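Local coordinates for protein glycoside hydrolase family 31 (Trueperella pyogenes, PDB 5I0F) that degrades the cyclic tetrasaccharide cycloalternan as a family 31 glycoside hydrolase, probably by retaining chemistry that passes through a covalent glycosyl-enzyme intermediate, at residues Leu297-Gly301 against Asn302-Thr306; Gly559-Leu562 against Ala563-Gly567; Glu593-His596 against His597-Pro600. All coordinates share one frame; numbering follows the deposited sequence.

Contact 1: residues Leu297-Gly301 against Asn302-Thr306; sequences LWASG and NEWNT. With GLC (alpha-D-glucopyranose), chain C.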
loop_
_atom_site.group_PDB
_atom_site.type_symbol
_atom_site.label_atom_id
_atom_site.label_comp_id
_atom_site.label_asym_id
_atom_site.label_seq_id
_atom_site.Cartn_x
_atom_site.Cartn_y
_atom_site.Cartn_z
ATOM N N LEU A 297 1.380 10.853 20.373
ATOM C CA LEU A 297 0.456 9.740 20.107
ATOM C C LEU A 297 -0.697 10.185 19.194
ATOM O O LEU A 297 -1.317 11.253 19.408
ATOM C CB LEU A 297 -0.087 9.177 21.421
ATOM C CG LEU A 297 -1.086 8.023 21.328
ATOM C CD1 LEU A 297 -0.471 6.841 20.614
ATOM C CD2 LEU A 297 -1.527 7.628 22.727
ATOM N N TRP A 298 -0.966 9.372 18.179
ATOM C CA TRP A 298 -2.115 9.555 17.302
ATOM C C TRP A 298 -3.264 8.665 17.803
ATOM O O TRP A 298 -3.075 7.450 17.954
ATOM C CB TRP A 298 -1.800 9.138 15.870
ATOM C CG TRP A 298 -0.857 10.025 15.120
ATOM C CD1 TRP A 298 0.316 10.566 15.569
ATOM C CD2 TRP A 298 -1.015 10.459 13.775
ATOM N NE1 TRP A 298 0.902 11.319 14.580
ATOM C CE2 TRP A 298 0.102 11.270 13.463
ATOM C CE3 TRP A 298 -1.987 10.234 12.799
ATOM C CZ2 TRP A 298 0.263 11.879 12.214
ATOM C CZ3 TRP A 298 -1.829 10.831 11.538
ATOM C CH2 TRP A 298 -0.707 11.635 11.256
ATOM N N ALA A 299 -4.426 9.267 18.029
ATOM C CA ALA A 299 -5.647 8.535 18.429
ATOM C C ALA A 299 -6.587 8.392 17.231
ATOM O O ALA A 299 -6.820 9.358 16.519
ATOM C CB ALA A 299 -6.335 9.308 19.508
ATOM N N SER A 300 -7.149 7.206 17.029
ATOM C CA SER A 300 -8.058 6.953 15.901
ATOM C C SER A 300 -9.030 5.819 16.259
ATOM O O SER A 300 -8.718 4.938 17.073
ATOM C CB SER A 300 -7.245 6.596 14.666
ATOM O OG SER A 300 -8.059 6.321 13.528
ATOM N N GLY A 301 -10.197 5.862 15.645
ATOM C CA GLY A 301 -11.194 4.809 15.797
ATOM C C GLY A 301 -12.311 5.040 14.813
ATOM O O GLY A 301 -12.962 6.093 14.846
ATOM N N ASN A 302 -12.554 4.086 13.922
ATOM C CA ASN A 302 -13.567 4.315 12.894
ATOM C C ASN A 302 -14.980 4.588 13.464
ATOM O O ASN A 302 -15.770 5.285 12.826
ATOM C CB ASN A 302 -13.610 3.176 11.872
ATOM C CG ASN A 302 -14.555 3.485 10.718
ATOM O OD1 ASN A 302 -15.747 3.104 10.745
ATOM N ND2 ASN A 302 -14.069 4.218 9.740
ATOM N N GLU A 303 -15.279 4.068 14.670
ATOM C CA GLU A 303 -16.608 4.239 15.264
ATOM C C GLU A 303 -16.767 5.518 16.073
ATOM O O GLU A 303 -17.776 5.685 16.739
ATOM C CB GLU A 303 -17.009 2.980 16.065
ATOM C CG GLU A 303 -17.116 1.803 15.112
ATOM C CD GLU A 303 -17.743 0.558 15.690
ATOM O OE1 GLU A 303 -18.165 -0.269 14.863
ATOM O OE2 GLU A 303 -17.778 0.367 16.919
ATOM N N TRP A 304 -15.785 6.420 16.012
ATOM C CA TRP A 304 -15.967 7.762 16.573
ATOM C C TRP A 304 -16.612 8.603 15.476
ATOM O O TRP A 304 -15.917 9.298 14.733
ATOM C CB TRP A 304 -14.645 8.366 16.989
ATOM C CG TRP A 304 -13.905 7.548 17.990
ATOM C CD1 TRP A 304 -14.404 6.566 18.806
ATOM C CD2 TRP A 304 -12.541 7.690 18.323
ATOM N NE1 TRP A 304 -13.409 6.057 19.595
ATOM C CE2 TRP A 304 -12.246 6.721 19.310
ATOM C CE3 TRP A 304 -11.520 8.531 17.871
ATOM C CZ2 TRP A 304 -10.981 6.592 19.873
ATOM C CZ3 TRP A 304 -10.240 8.388 18.442
ATOM C CH2 TRP A 304 -9.995 7.424 19.418
ATOM N N ASN A 305 -17.931 8.506 15.373
ATOM C CA ASN A 305 -18.655 9.074 14.235
ATOM C C ASN A 305 -19.591 10.225 14.605
ATOM O O ASN A 305 -20.495 10.565 13.840
ATOM C CB ASN A 305 -19.361 7.997 13.426
ATOM C CG ASN A 305 -20.594 7.436 14.107
ATOM O OD1 ASN A 305 -20.701 7.412 15.339
ATOM N ND2 ASN A 305 -21.535 6.968 13.300
ATOM N N THR A 306 -19.355 10.819 15.766
ATOM C CA THR A 306 -20.079 12.002 16.202
ATOM C C THR A 306 -19.098 12.858 16.949
ATOM O O THR A 306 -18.068 12.363 17.452
ATOM C CB THR A 306 -21.285 11.707 17.153
ATOM O OG1 THR A 306 -20.823 11.202 18.408
ATOM C CG2 THR A 306 -22.254 10.730 16.555
HETATM C C1 GLC C . -14.389 2.606 6.538
HETATM C C2 GLC C . -15.453 1.914 5.671
HETATM C C3 GLC C . -15.942 2.826 4.553
HETATM C C4 GLC C . -16.344 4.185 5.118
HETATM C C5 GLC C . -15.174 4.790 5.889
HETATM C C6 GLC C . -15.500 6.157 6.483
HETATM O O2 GLC C . -14.930 0.709 5.096
HETATM O O3 GLC C . -17.044 2.214 3.867
HETATM O O4 GLC C . -16.733 5.052 4.042
HETATM O O5 GLC C . -14.821 3.904 6.955
HETATM O O6 GLC C . -16.529 6.038 7.458
HETATM O O HOH W 1 -13.976 8.137 13.040
#
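A type I beta turn, G301 to W304, carries N302 into the glycan pocket and folds the indole of W304 back over the strand end formed by A299, S300 and G301. The turn is closed by W304 N, which donates to G301 O over 3.1 Å with a nearly straight N-H...O angle of 167°, the donor sitting above the carbonyl plane. With CG of W304 beside its own backbone N and anti to the carbonyl carbon (chi1 -58°), the ring system lies flat on the backbone. G301 CA stands 4.1 Å from the centroid of the six-membered ring, almost straight over the face, a CH-pi contact. A CB here would point at the indole and collide with W304 CE2, so the residue without a side chain fits. Nearer the rim, S300 C lies over the ring, 3.6 Å from W304 CZ3, while A299 CB meets W304 CH2 at 4.1 Å, its small methyl group fitting beside the large ring. The strand 297-300 is the first of the eight parallel strands of a TIM barrel, and the turn starts the loop leading to helix 307-320, where T306 is the N-cap. W304 also centres an inverse gamma turn, and its NE1 is held by D603. A water lies in donating position to both G301 O, at 2.9 Å, and W304 O, and may share its protons among these and other acceptors. Across the turn from the indole, the amide of N302 serves the sugar: ND2 donates to O5 of the glucose in chain C over 2.9 Å, with a bent angle of 134°, and also to E330 OE1. The carboxylate of E303 instead receives the backbone N-H groups of H595 and H597 through OE1.

Contact 2: residues Gly559-Leu562 against Ala563-Gly567; sequences GWDL and AGFSG. With BGC (beta-D-glucopyranose), chain B.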
loop_
_atom_site.group_PDB
_atom_site.type_symbol
_atom_site.label_atom_id
_atom_site.label_comp_id
_atom_site.label_asym_id
_atom_site.label_seq_id
_atom_site.Cartn_x
_atom_site.Cartn_y
_atom_site.Cartn_z
ATOM N N GLY A 559 4.373 4.501 10.224
ATOM C CA GLY A 559 3.799 3.865 11.409
ATOM C C GLY A 559 2.870 2.729 11.053
ATOM O O GLY A 559 2.860 2.228 9.927
ATOM N N TRP A 560 2.092 2.307 12.033
ATOM C CA TRP A 560 1.213 1.142 11.893
ATOM C C TRP A 560 0.128 1.220 12.973
ATOM O O TRP A 560 0.229 2.007 13.919
ATOM C CB TRP A 560 2.019 -0.175 11.993
ATOM C CG TRP A 560 2.624 -0.453 13.384
ATOM C CD1 TRP A 560 3.484 0.353 14.078
ATOM C CD2 TRP A 560 2.397 -1.605 14.225
ATOM N NE1 TRP A 560 3.795 -0.215 15.294
ATOM C CE2 TRP A 560 3.148 -1.417 15.408
ATOM C CE3 TRP A 560 1.638 -2.772 14.089
ATOM C CZ2 TRP A 560 3.159 -2.356 16.445
ATOM C CZ3 TRP A 560 1.662 -3.709 15.103
ATOM C CH2 TRP A 560 2.411 -3.485 16.279
ATOM N N ASP A 561 -0.923 0.433 12.787
ATOM C CA ASP A 561 -2.000 0.311 13.782
ATOM C C ASP A 561 -1.482 -0.584 14.902
ATOM O O ASP A 561 -1.437 -1.803 14.760
ATOM C CB ASP A 561 -3.218 -0.351 13.180
ATOM C CG ASP A 561 -3.811 0.407 11.992
ATOM O OD1 ASP A 561 -3.587 1.640 11.797
ATOM O OD2 ASP A 561 -4.525 -0.285 11.244
ATOM N N LEU A 562 -1.046 -0.010 16.007
ATOM C CA LEU A 562 -0.374 -0.832 17.005
ATOM C C LEU A 562 -1.331 -1.920 17.525
ATOM O O LEU A 562 -2.489 -1.649 17.801
ATOM C CB LEU A 562 0.233 0.019 18.141
ATOM C CG LEU A 562 -0.699 0.754 19.098
ATOM C CD1 LEU A 562 -1.112 -0.100 20.305
ATOM C CD2 LEU A 562 -0.057 2.041 19.591
ATOM N N ALA A 563 -0.830 -3.166 17.579
ATOM C CA ALA A 563 -1.572 -4.338 17.988
ATOM C C ALA A 563 -2.725 -4.750 17.080
ATOM O O ALA A 563 -3.533 -5.593 17.468
ATOM C CB ALA A 563 -2.028 -4.207 19.441
ATOM N N GLY A 564 -2.800 -4.194 15.871
ATOM C CA GLY A 564 -3.838 -4.540 14.912
ATOM C C GLY A 564 -5.167 -3.799 15.112
ATOM O O GLY A 564 -5.576 -3.474 16.246
ATOM N N PHE A 565 -5.853 -3.546 14.003
ATOM C CA PHE A 565 -7.114 -2.805 14.043
ATOM C C PHE A 565 -8.375 -3.650 13.873
ATOM O O PHE A 565 -9.466 -3.147 14.164
ATOM C CB PHE A 565 -7.080 -1.611 13.073
ATOM C CG PHE A 565 -7.719 -1.838 11.724
ATOM C CD1 PHE A 565 -7.476 -2.962 10.959
ATOM C CD2 PHE A 565 -8.475 -0.829 11.164
ATOM C CE1 PHE A 565 -8.064 -3.115 9.698
ATOM C CE2 PHE A 565 -9.043 -0.961 9.911
ATOM C CZ PHE A 565 -8.841 -2.105 9.170
ATOM N N SER A 566 -8.225 -4.896 13.409
ATOM C CA SER A 566 -9.363 -5.728 12.978
ATOM C C SER A 566 -9.643 -6.848 13.974
ATOM O O SER A 566 -8.722 -7.445 14.524
ATOM C CB SER A 566 -9.091 -6.318 11.603
ATOM O OG SER A 566 -10.148 -7.150 11.149
ATOM N N GLY A 567 -10.921 -7.143 14.172
ATOM C CA GLY A 567 -11.361 -8.225 15.058
ATOM C C GLY A 567 -11.501 -7.792 16.499
ATOM O O GLY A 567 -11.349 -6.600 16.826
HETATM C C2 BGC B . -8.052 1.863 6.002
HETATM C C3 BGC B . -8.571 1.692 7.441
HETATM C C4 BGC B . -9.844 2.515 7.617
HETATM C C5 BGC B . -10.890 2.145 6.555
HETATM C C6 BGC B . -12.054 3.124 6.638
HETATM C C1 BGC B . -9.002 2.463 4.934
HETATM O O2 BGC B . -6.974 1.018 5.552
HETATM O O3 BGC B . -7.565 2.081 8.380
HETATM O O4 BGC B . -10.391 2.316 8.935
HETATM O O5 BGC B . -10.378 2.131 5.198
HETATM O O6 BGC B . -13.146 2.684 5.824
HETATM O O HOH W 2 -4.279 -2.999 11.482
#
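D561 and F565 lie side by side and point the same way, D561 OD2 coming to 3.4 Å from F565 CB with the carboxylate and ring planes 39° apart. A water joins the pair: it donates to D561 OD2 over 2.7 Å and accepts from F565 N over 3.0 Å, so the acid reaches the backbone amide at one remove. Beyond the carboxylate, the phenyl ring extends to the glucose of chain B, F565 CE2 standing 3.7 Å from C3 of that sugar, whose O4 lies at the ring edge, in its plane. The phenyl thus meets the sugar obliquely, by its CE2 corner and rim, an apolar contact and not a face stack. The F565 chi1 of 97°, displaced from the usual staggered value, turns the ring to this position.

The pair is set on a type II beta turn, D561 to G564, at the end of barrel strand 558-561. G564 N donates to D561 O over 3.0 Å at 156°. A563 occupies the turn position with positive phi, where glycine is commoner, and this brings A563 CB within 3.1 Å of L562 O. At the backbone angles of G564 a CB would be pressed against the carbonyl O of A563, which suits glycine. The indole of W560 lies against the turn, with W560 CH2 3.5 Å from A563 N and L562 CA over one face; rings of W558 and F540 meet this indole in turn. L562 and A563 pack on helix 572-583, apolar residues facing an apolar surface. Further out, Q589 donates to D561 OD1. Both oxygens of the buried carboxylate thus accept from neutral donors, the water and a side-chain amide, which would probably spread its negative charge through hydrogen bonds.

Contact 3: residues Glu593-His596 against His597-Pro600; sequences EFHH and HELP. With GLC (alpha-D-glucopyranose), chain D; GLC (alpha-D-glucopyranose), chain E.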
loop_
_atom_site.group_PDB
_atom_site.type_symbol
_atom_site.label_atom_id
_atom_site.label_comp_id
_atom_site.label_asym_id
_atom_site.label_seq_id
_atom_site.Cartn_x
_atom_site.Cartn_y
_atom_site.Cartn_z
ATOM N N GLU A 593 -10.968 -0.857 13.364
ATOM C CA GLU A 593 -11.818 -1.039 12.192
ATOM C C GLU A 593 -13.306 -0.907 12.536
ATOM O O GLU A 593 -13.734 -1.236 13.638
ATOM C CB GLU A 593 -11.549 -2.439 11.609
ATOM C CG GLU A 593 -12.217 -2.720 10.265
ATOM C CD GLU A 593 -11.806 -4.067 9.692
ATOM O OE1 GLU A 593 -11.729 -5.047 10.445
ATOM O OE2 GLU A 593 -11.553 -4.152 8.474
ATOM N N PHE A 594 -14.079 -0.451 11.553
ATOM C CA PHE A 594 -15.541 -0.417 11.578
ATOM C C PHE A 594 -16.092 -1.783 11.965
ATOM O O PHE A 594 -15.608 -2.798 11.472
ATOM C CB PHE A 594 -16.085 -0.065 10.181
ATOM C CG PHE A 594 -17.576 0.148 10.130
ATOM C CD1 PHE A 594 -18.192 1.125 10.913
ATOM C CD2 PHE A 594 -18.360 -0.593 9.249
ATOM C CE1 PHE A 594 -19.567 1.331 10.859
ATOM C CE2 PHE A 594 -19.740 -0.386 9.178
ATOM C CZ PHE A 594 -20.340 0.581 9.973
ATOM N N HIS A 595 -17.112 -1.775 12.813
ATOM C CA HIS A 595 -17.759 -2.992 13.348
ATOM C C HIS A 595 -19.299 -2.789 13.475
ATOM O O HIS A 595 -19.961 -3.422 14.318
ATOM C CB HIS A 595 -17.075 -3.280 14.689
ATOM C CG HIS A 595 -17.555 -4.504 15.396
ATOM N ND1 HIS A 595 -17.887 -4.491 16.737
ATOM C CD2 HIS A 595 -17.731 -5.778 14.971
ATOM C CE1 HIS A 595 -18.249 -5.706 17.101
ATOM N NE2 HIS A 595 -18.176 -6.501 16.047
ATOM N N HIS A 596 -19.866 -1.914 12.626
ATOM C CA HIS A 596 -21.310 -1.615 12.599
ATOM C C HIS A 596 -21.874 -1.175 13.952
ATOM O O HIS A 596 -23.047 -1.396 14.242
ATOM C CB HIS A 596 -22.100 -2.831 12.040
ATOM C CG HIS A 596 -21.762 -3.172 10.625
ATOM N ND1 HIS A 596 -22.435 -2.627 9.548
ATOM C CD2 HIS A 596 -20.825 -3.997 10.102
ATOM C CE1 HIS A 596 -21.920 -3.092 8.425
ATOM N NE2 HIS A 596 -20.939 -3.922 8.734
ATOM N N HIS A 597 -21.033 -0.541 14.776
ATOM C CA HIS A 597 -21.373 -0.173 16.145
ATOM C C HIS A 597 -22.019 -1.322 16.946
ATOM O O HIS A 597 -22.890 -1.093 17.777
ATOM C CB HIS A 597 -22.247 1.091 16.139
ATOM C CG HIS A 597 -21.524 2.287 15.610
ATOM N ND1 HIS A 597 -21.204 3.375 16.393
ATOM C CD2 HIS A 597 -21.002 2.534 14.384
ATOM C CE1 HIS A 597 -20.531 4.249 15.666
ATOM N NE2 HIS A 597 -20.389 3.758 14.447
ATOM N N GLU A 598 -21.554 -2.543 16.689
ATOM C CA GLU A 598 -22.003 -3.728 17.415
ATOM C C GLU A 598 -21.318 -3.808 18.760
ATOM O O GLU A 598 -20.386 -3.053 19.060
ATOM C CB GLU A 598 -21.729 -5.002 16.594
ATOM C CG GLU A 598 -22.674 -5.132 15.415
ATOM C CD GLU A 598 -22.227 -6.097 14.344
ATOM O OE1 GLU A 598 -21.298 -6.909 14.577
ATOM O OE2 GLU A 598 -22.851 -6.055 13.252
ATOM N N LEU A 599 -21.801 -4.718 19.590
ATOM C CA LEU A 599 -21.200 -4.954 20.890
ATOM C C LEU A 599 -20.243 -6.142 20.794
ATOM O O LEU A 599 -20.498 -7.046 19.985
ATOM C CB LEU A 599 -22.294 -5.253 21.910
ATOM C CG LEU A 599 -23.336 -4.147 22.089
ATOM C CD1 LEU A 599 -24.397 -4.614 23.081
ATOM C CD2 LEU A 599 -22.677 -2.855 22.560
ATOM N N PRO A 600 -19.160 -6.188 21.576
ATOM C CA PRO A 600 -18.681 -5.121 22.451
ATOM C C PRO A 600 -17.887 -4.086 21.658
ATOM O O PRO A 600 -17.582 -4.306 20.480
ATOM C CB PRO A 600 -17.741 -5.867 23.391
ATOM C CG PRO A 600 -17.131 -6.933 22.507
ATOM C CD PRO A 600 -18.249 -7.353 21.589
HETATM C C1 GLC D . -15.015 -6.382 6.213
HETATM C C2 GLC D . -14.887 -6.093 7.705
HETATM C C3 GLC D . -15.564 -4.769 8.053
HETATM C C4 GLC D . -15.028 -3.633 7.181
HETATM C C5 GLC D . -15.214 -4.016 5.706
HETATM C C6 GLC D . -14.745 -2.982 4.677
HETATM O O1 GLC D . -16.390 -6.615 5.880
HETATM O O2 GLC D . -15.486 -7.159 8.455
HETATM O O3 GLC D . -15.356 -4.508 9.444
HETATM O O4 GLC D . -15.714 -2.405 7.453
HETATM O O5 GLC D . -14.530 -5.265 5.466
HETATM O O6 GLC D . -13.520 -2.318 5.039
HETATM C C1 GLC E . -12.354 -3.173 5.000
HETATM C C2 GLC E . -11.172 -2.410 5.604
HETATM C C3 GLC E . -10.706 -1.308 4.660
HETATM C C4 GLC E . -10.346 -1.914 3.313
HETATM C C5 GLC E . -11.595 -2.620 2.777
HETATM C C6 GLC E . -11.383 -3.254 1.413
HETATM O O2 GLC E . -11.550 -1.875 6.875
HETATM O O3 GLC E . -9.566 -0.645 5.228
HETATM O O4 GLC E . -9.879 -0.889 2.412
HETATM O O5 GLC E . -12.030 -3.645 3.690
HETATM O O6 GLC E . -10.540 -4.414 1.484
HETATM O O HOH W 3 -17.734 -2.054 18.220
#
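The imidazole of H595 carries E598 CB over one face, 3.9 Å from the ring centroid, a CH-pi contact, while the carbonyl oxygens of L599 and P600 lie at its edge near the plane. The phenyl ring of F594 has H596 N over its centre on one face, O4 of the glucose of chain D at its edge, and H597 crossing it at about a right angle, with F594 CE1 4.0 Å from H597 CD2. One face of the H596 imidazole has F594 CE2 over its centre, 3.5 Å above the plane. These groups surround a left-handed beta turn, close to type III', in the long loop after the eighth TIM-barrel strand, 587-590. The turn is closed by E598 N donating to H595 O over 3.0 Å at 159°, the donor above the carbonyl plane. Left-handed backbone angles at both H596 and H597 make the bend. Both are exposed, as suits polar imidazoles, with H596 also resting on F594. E598 folds back over the turn: its chain is extended beyond CG, and OE2 comes to 3.5 Å from H596 CB, the carboxylate running beside the H596 imidazole with the planes only 19° apart.

Upstream, the same loop grips the sugars. F594 O accepts from O3 of the chain D glucose over 2.7 Å, and E593 OE2 accepts from O2 of the chain E glucose over 2.8 Å. The extended E593 side chain, its CG anti to the backbone N (chi1 -172°), carries the carboxylate into the pocket, where Y200 and S566 also bond to it; a long acid suits a place rich in hydroxyl groups. A water in the plane of the H595 ring hydrogen-bonds with H595 ND1 at 2.9 Å and is placed to donate to E598 O.

All three contacts are turns on the carboxyl-end side of the barrel: right after the first strand in contact 1, at the end of the seventh in contact 2, and farther along the loop after the eighth in contact 3. Contacts 1 and 2 are buried and rest on their own strands; contact 3 is a surface turn without regular structure, though its first residues enter the pocket. Their chemistry follows: an indole laid on backbone in contact 1, a water-bridged carboxylate in contact 2, imidazoles and an acid in contact 3. Contact 3 touches both others, N302 packing on F594 and F565 O pairing with E593 N, whereas contacts 1 and 2 do not meet.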